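Local coordinates for protein Cyclo(L-leucyl-L-leucyl) synthase (Staphylococcus haemolyticus, PDB 6EZ3) that joins two leucyl residues taken from leucyl-tRNA(Leu) into the cyclodipeptide cyclo(L-leucyl-L-leucyl), without using ATP, at residues V23-S28 and D51-L56; Q2-D7 and I43-S48. One frame throughout, in Å; residues are numbered along the deposited sequence.

Interaction 1. Residues V23-S28 and D51-L56; sequences VILGIS and DDFSIL
Leu25 is gripped through both its backbone polar atoms by the strand beside it: its N gives a nearly straight bond to Ser54 O (2.8 Å, 170° at the hydrogen), and Leu25 O accepts from Leu56 N at 2.9 Å. The same parallel pattern runs outward in both directions. Ser54 N binds Val23 O at 2.9 Å, Val23 N reaches Asp52 O over a longer 3.2 Å, and Ile27 N bonds to Leu56 O just beyond the last residue of strand 22-26. Asp52 turns its carboxylate to Arg105 in a salt bridge, and Ser54 OG is bonded to His22. Strands 22-26 and 52-57 are the two parallel strands of a right-handed beta-alpha-beta unit in the Rossmann-like fold of cyclodipeptide synthases. The first of them leads into Ser28, by similarity the catalytic nucleophile, whose OG bonds to Tyr195 OH. On the face beneath helix 36-49, Val23 CG1 sits between the backbone N and the carbonyl carbon (chi1 66°) and meets Phe53 CB at 3.7 Å. Leu25 CD1 approaches Ile55 CG1 at a slant and comes obliquely to the Phe53 ring, while Ile55 CD1 lies at that ring's edge, in its plane. Farther along, Ile27 swings its CD1 back against Ile55 CG2, 3.6 Å away. On the other face Ile24 and Leu56 lie side by side and point the same way, Ile24 CG2 against Leu56 CB at 3.7 Å; Met193 of strand 191-195 touches both.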
loop_
_atom_site.group_PDB
_atom_site.type_symbol
_atom_site.label_atom_id
_atom_site.label_comp_id
_atom_site.label_asym_id
_atom_site.label_seq_id
_atom_site.Cartn_x
_atom_site.Cartn_y
_atom_site.Cartn_z
ATOM N N VAL A 23 -12.144 3.957 -3.101
ATOM C CA VAL A 23 -10.702 4.176 -3.228
ATOM C C VAL A 23 -9.995 3.781 -1.911
ATOM O O VAL A 23 -10.577 3.917 -0.825
ATOM C CB VAL A 23 -10.338 5.627 -3.695
ATOM C CG1 VAL A 23 -10.714 6.718 -2.672
ATOM C CG2 VAL A 23 -8.869 5.724 -4.073
ATOM N N ILE A 24 -8.757 3.270 -2.024
ATOM C CA ILE A 24 -7.894 2.937 -0.910
ATOM C C ILE A 24 -6.816 3.967 -0.987
ATOM O O ILE A 24 -6.134 4.074 -2.009
ATOM C CB ILE A 24 -7.307 1.487 -0.944
ATOM C CG1 ILE A 24 -8.429 0.405 -0.870
ATOM C CG2 ILE A 24 -6.284 1.278 0.209
ATOM C CD1 ILE A 24 -7.999 -0.955 -1.213
ATOM N N LEU A 25 -6.681 4.773 0.063
ATOM C CA LEU A 25 -5.596 5.749 0.102
ATOM C C LEU A 25 -4.442 5.065 0.833
ATOM O O LEU A 25 -4.579 4.670 1.989
ATOM C CB LEU A 25 -5.978 7.069 0.799
ATOM C CG LEU A 25 -7.271 7.749 0.388
ATOM C CD1 LEU A 25 -7.566 8.884 1.310
ATOM C CD2 LEU A 25 -7.205 8.282 -1.005
ATOM N N GLY A 26 -3.358 4.840 0.117
ATOM C CA GLY A 26 -2.165 4.253 0.684
ATOM C C GLY A 26 -1.306 5.357 1.269
ATOM O O GLY A 26 -0.814 6.228 0.528
ATOM N N ILE A 27 -1.148 5.338 2.617
ATOM C CA ILE A 27 -0.270 6.254 3.347
ATOM C C ILE A 27 0.996 5.478 3.788
ATOM O O ILE A 27 0.903 4.343 4.238
ATOM C CB ILE A 27 -1.024 7.002 4.460
ATOM C CG1 ILE A 27 -2.018 7.998 3.813
ATOM C CG2 ILE A 27 -0.056 7.739 5.395
ATOM C CD1 ILE A 27 -3.364 8.155 4.488
ATOM N N SER A 28 2.169 6.050 3.535
ATOM C CA SER A 28 3.472 5.435 3.766
ATOM C C SER A 28 4.203 5.921 5.018
ATOM O O SER A 28 4.188 7.124 5.318
ATOM C CB SER A 28 4.359 5.604 2.534
ATOM O OG SER A 28 4.041 4.658 1.530
ATOM N N ASP A 51 -17.744 7.351 -3.475
ATOM C CA ASP A 51 -18.873 6.897 -2.680
ATOM C C ASP A 51 -18.355 6.497 -1.309
ATOM O O ASP A 51 -18.963 6.846 -0.297
ATOM C CB ASP A 51 -19.629 5.722 -3.359
ATOM C CG ASP A 51 -20.330 6.020 -4.686
ATOM O OD1 ASP A 51 -20.456 7.214 -5.046
ATOM O OD2 ASP A 51 -20.761 5.058 -5.353
ATOM N N ASP A 52 -17.175 5.862 -1.282
ATOM C CA ASP A 52 -16.532 5.395 -0.057
ATOM C C ASP A 52 -15.009 5.303 -0.233
ATOM O O ASP A 52 -14.527 5.146 -1.357
ATOM C CB ASP A 52 -17.078 3.999 0.246
ATOM C CG ASP A 52 -17.165 3.642 1.701
ATOM O OD1 ASP A 52 -17.690 2.544 2.010
ATOM O OD2 ASP A 52 -16.725 4.458 2.538
ATOM N N PHE A 53 -14.250 5.347 0.871
ATOM C CA PHE A 53 -12.796 5.171 0.863
ATOM C C PHE A 53 -12.356 4.458 2.117
ATOM O O PHE A 53 -13.083 4.408 3.110
ATOM C CB PHE A 53 -12.048 6.505 0.732
ATOM C CG PHE A 53 -12.225 7.447 1.904
ATOM C CD1 PHE A 53 -11.282 7.498 2.922
ATOM C CD2 PHE A 53 -13.342 8.274 1.991
ATOM C CE1 PHE A 53 -11.471 8.323 4.025
ATOM C CE2 PHE A 53 -13.524 9.105 3.092
ATOM C CZ PHE A 53 -12.571 9.141 4.089
ATOM N N SER A 54 -11.147 3.929 2.065
ATOM C CA SER A 54 -10.439 3.218 3.120
ATOM C C SER A 54 -9.062 3.813 3.102
ATOM O O SER A 54 -8.631 4.355 2.078
ATOM C CB SER A 54 -10.270 1.752 2.731
ATOM O OG SER A 54 -11.388 0.953 3.066
ATOM N N ILE A 55 -8.335 3.636 4.185
ATOM C CA ILE A 55 -6.940 4.032 4.276
ATOM C C ILE A 55 -6.118 2.780 4.617
ATOM O O ILE A 55 -6.523 1.967 5.442
ATOM C CB ILE A 55 -6.765 5.194 5.280
ATOM C CG1 ILE A 55 -7.364 6.507 4.712
ATOM C CG2 ILE A 55 -5.308 5.398 5.672
ATOM C CD1 ILE A 55 -8.409 7.053 5.498
ATOM N N LEU A 56 -5.015 2.588 3.929
ATOM C CA LEU A 56 -4.137 1.473 4.210
ATOM C C LEU A 56 -2.830 2.057 4.677
ATOM O O LEU A 56 -2.213 2.874 3.982
ATOM C CB LEU A 56 -3.958 0.512 3.020
ATOM C CG LEU A 56 -3.344 -0.854 3.407
ATOM C CD1 LEU A 56 -4.359 -1.754 4.114
ATOM C CD2 LEU A 56 -2.719 -1.568 2.211
#

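Interaction 2. Residues Q2-D7 and I43-S48; sequences QNFKVD and IQWANS
Trp45 carries most of this contact, laying its indole against the N-terminal residues and the start of strand 4-8. Its CG stands anti to the backbone N (chi1 176°), which carries the ring system out from helix 36-49 to Phe4 and Val6. The five-membered ring lies under Phe4: CB of Phe4 makes a CH-pi contact over its face, 4.2 Å from the centroid and 27° off the normal. The phenyl ring then turns an edge to the same pyrrole in a tilted edge-to-face pair, with centroids 5.0 Å apart and planes at 50°. Phe4 CD2 is the ring atom that leads, 3.9 Å from Trp45 CD1. Farther out on the indole, CZ2 of the six-membered ring meets Val6 CG2 obliquely at 3.8 Å. Gln2 N comes to the indole edge, in the ring plane and 3.7 Å from Trp45 NE1, without a hydrogen bond between them. Leu223 of strand 218-225 touches Phe4, Val6 and Trp45, and Phe50 forms an edge-to-face pair with the indole. One turn on, Ser48 meets the extended side chain of Gln2, whose OE1 lies 3.7 Å from Ser48 CB. The hydroxyl of Ser48 folds back onto its own helix, where OG bonds to Gln44 O at 2.8 Å. That carbonyl also accepts from Ser48 N, and the two donors arrive from opposite faces of its plane. No hydrogen bond crosses between the segments; the Trp45 part is apolar helix-on-sheet packing, with Gln2 and Ser48 at its exposed border, in which a connecting helix of the Rossmann-like alpha/beta fold packs on strand 4-8, at one margin of the sheet and antiparallel to its neighbour 218-225, largely through one aromatic residue.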
loop_
_atom_site.group_PDB
_atom_site.type_symbol
_atom_site.label_atom_id
_atom_site.label_comp_id
_atom_site.label_asym_id
_atom_site.label_seq_id
_atom_site.Cartn_x
_atom_site.Cartn_y
_atom_site.Cartn_z
ATOM N N GLN A 2 -9.639 16.853 -8.245
ATOM C CA GLN A 2 -10.038 18.271 -8.339
ATOM C C GLN A 2 -8.799 19.157 -8.231
ATOM O O GLN A 2 -8.632 20.125 -8.979
ATOM C CB GLN A 2 -11.006 18.663 -7.209
ATOM C CG GLN A 2 -11.955 17.580 -6.727
ATOM C CD GLN A 2 -12.552 18.028 -5.425
ATOM O OE1 GLN A 2 -11.974 17.827 -4.351
ATOM N NE2 GLN A 2 -13.676 18.723 -5.495
ATOM N N ASN A 3 -7.955 18.815 -7.259
ATOM C CA ASN A 3 -6.694 19.459 -6.934
ATOM C C ASN A 3 -5.561 18.443 -7.155
ATOM O O ASN A 3 -4.409 18.704 -6.778
ATOM C CB ASN A 3 -6.729 19.990 -5.475
ATOM C CG ASN A 3 -7.352 19.077 -4.428
ATOM O OD1 ASN A 3 -8.487 18.576 -4.561
ATOM N ND2 ASN A 3 -6.648 18.916 -3.314
ATOM N N PHE A 4 -5.915 17.285 -7.805
ATOM C CA PHE A 4 -5.056 16.135 -8.131
ATOM C C PHE A 4 -5.158 15.670 -9.565
ATOM O O PHE A 4 -6.259 15.385 -10.042
ATOM C CB PHE A 4 -5.416 14.937 -7.245
ATOM C CG PHE A 4 -4.721 14.970 -5.922
ATOM C CD1 PHE A 4 -3.530 14.303 -5.735
ATOM C CD2 PHE A 4 -5.254 15.683 -4.859
ATOM C CE1 PHE A 4 -2.881 14.339 -4.504
ATOM C CE2 PHE A 4 -4.604 15.721 -3.625
ATOM C CZ PHE A 4 -3.418 15.057 -3.459
ATOM N N LYS A 5 -4.000 15.493 -10.214
ATOM C CA LYS A 5 -3.899 14.931 -11.555
ATOM C C LYS A 5 -3.821 13.404 -11.367
ATOM O O LYS A 5 -2.917 12.908 -10.665
ATOM C CB LYS A 5 -2.660 15.461 -12.305
ATOM C CG LYS A 5 -2.702 15.177 -13.809
ATOM C CD LYS A 5 -1.428 14.505 -14.338
ATOM C CE LYS A 5 -1.567 14.273 -15.824
ATOM N NZ LYS A 5 -0.557 13.329 -16.357
ATOM N N VAL A 6 -4.787 12.676 -11.955
ATOM C CA VAL A 6 -4.864 11.223 -11.795
ATOM C C VAL A 6 -4.353 10.475 -13.030
ATOM O O VAL A 6 -4.829 10.741 -14.138
ATOM C CB VAL A 6 -6.294 10.787 -11.379
ATOM C CG1 VAL A 6 -6.385 9.280 -11.166
ATOM C CG2 VAL A 6 -6.750 11.532 -10.132
ATOM N N ASP A 7 -3.401 9.529 -12.832
ATOM C CA ASP A 7 -2.849 8.673 -13.899
ATOM C C ASP A 7 -3.278 7.236 -13.659
ATOM O O ASP A 7 -3.629 6.891 -12.545
ATOM C CB ASP A 7 -1.325 8.813 -14.026
ATOM C CG ASP A 7 -0.887 10.219 -14.423
ATOM O OD1 ASP A 7 -1.062 10.581 -15.618
ATOM O OD2 ASP A 7 -0.402 10.978 -13.521
ATOM N N ILE A 43 -7.427 12.754 1.830
ATOM C CA ILE A 43 -8.677 12.345 2.465
ATOM C C ILE A 43 -9.809 13.228 1.942
ATOM O O ILE A 43 -10.830 12.711 1.469
ATOM C CB ILE A 43 -8.593 12.299 4.002
ATOM C CG1 ILE A 43 -7.555 11.240 4.443
ATOM C CG2 ILE A 43 -9.989 12.044 4.600
ATOM C CD1 ILE A 43 -7.681 10.705 5.936
ATOM N N GLN A 44 -9.602 14.550 1.962
ATOM C CA GLN A 44 -10.598 15.475 1.446
ATOM C C GLN A 44 -10.950 15.152 0.002
ATOM O O GLN A 44 -12.127 15.168 -0.336
ATOM C CB GLN A 44 -10.140 16.933 1.611
ATOM C CG GLN A 44 -10.358 17.516 3.027
ATOM C CD GLN A 44 -11.789 17.488 3.541
ATOM O OE1 GLN A 44 -12.775 17.565 2.776
ATOM N NE2 GLN A 44 -11.928 17.371 4.865
ATOM N N TRP A 45 -9.934 14.778 -0.819
ATOM C CA TRP A 45 -10.047 14.366 -2.227
ATOM C C TRP A 45 -10.842 13.062 -2.366
ATOM O O TRP A 45 -11.754 12.992 -3.186
ATOM C CB TRP A 45 -8.651 14.200 -2.873
ATOM C CG TRP A 45 -8.690 13.691 -4.292
ATOM C CD1 TRP A 45 -8.916 14.424 -5.417
ATOM C CD2 TRP A 45 -8.541 12.329 -4.722
ATOM N NE1 TRP A 45 -8.918 13.605 -6.523
ATOM C CE2 TRP A 45 -8.698 12.313 -6.124
ATOM C CE3 TRP A 45 -8.312 11.111 -4.053
ATOM C CZ2 TRP A 45 -8.623 11.132 -6.874
ATOM C CZ3 TRP A 45 -8.256 9.936 -4.795
ATOM C CH2 TRP A 45 -8.401 9.958 -6.189
ATOM N N ALA A 46 -10.501 12.045 -1.553
ATOM C CA ALA A 46 -11.160 10.754 -1.592
ATOM C C ALA A 46 -12.594 10.995 -1.278
ATOM O O ALA A 46 -13.445 10.613 -2.074
ATOM C CB ALA A 46 -10.553 9.812 -0.560
ATOM N N ASN A 47 -12.852 11.710 -0.160
ATOM C CA ASN A 47 -14.171 12.019 0.379
ATOM C C ASN A 47 -15.088 12.708 -0.602
ATOM O O ASN A 47 -16.255 12.325 -0.710
ATOM C CB ASN A 47 -14.045 12.828 1.657
ATOM C CG ASN A 47 -15.355 13.142 2.321
ATOM O OD1 ASN A 47 -16.141 12.257 2.635
ATOM N ND2 ASN A 47 -15.587 14.410 2.594
ATOM N N SER A 48 -14.561 13.710 -1.320
ATOM C CA SER A 48 -15.282 14.528 -2.292
ATOM C C SER A 48 -15.636 13.826 -3.576
ATOM O O SER A 48 -16.714 14.069 -4.117
ATOM C CB SER A 48 -14.503 15.795 -2.595
ATOM O OG SER A 48 -14.362 16.514 -1.379
#

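In the fold
From the N terminus the chain first lays down residues 2-7 on edge strand 4-8, then passes through helix 11-19 to residues 23-28. Helix 36-49 follows, and its residues 43-48 return to the first strand, closing interaction 2 across 35 intervening residues. The chain next enters residues 51-56, which close interaction 1 over a loop of 22 residues. The segments therefore alternate and the two contacts cross rather than nest. Helix 36-49 is shared ground: Trp45 reaches the edge strand, while Ala46 packs on Val23, Leu25 and Phe53, and Ile43 on Ile55. Together they tie the parallel strands 22-26 and 52-57 to the antiparallel strand 4-8 at the sheet's margin.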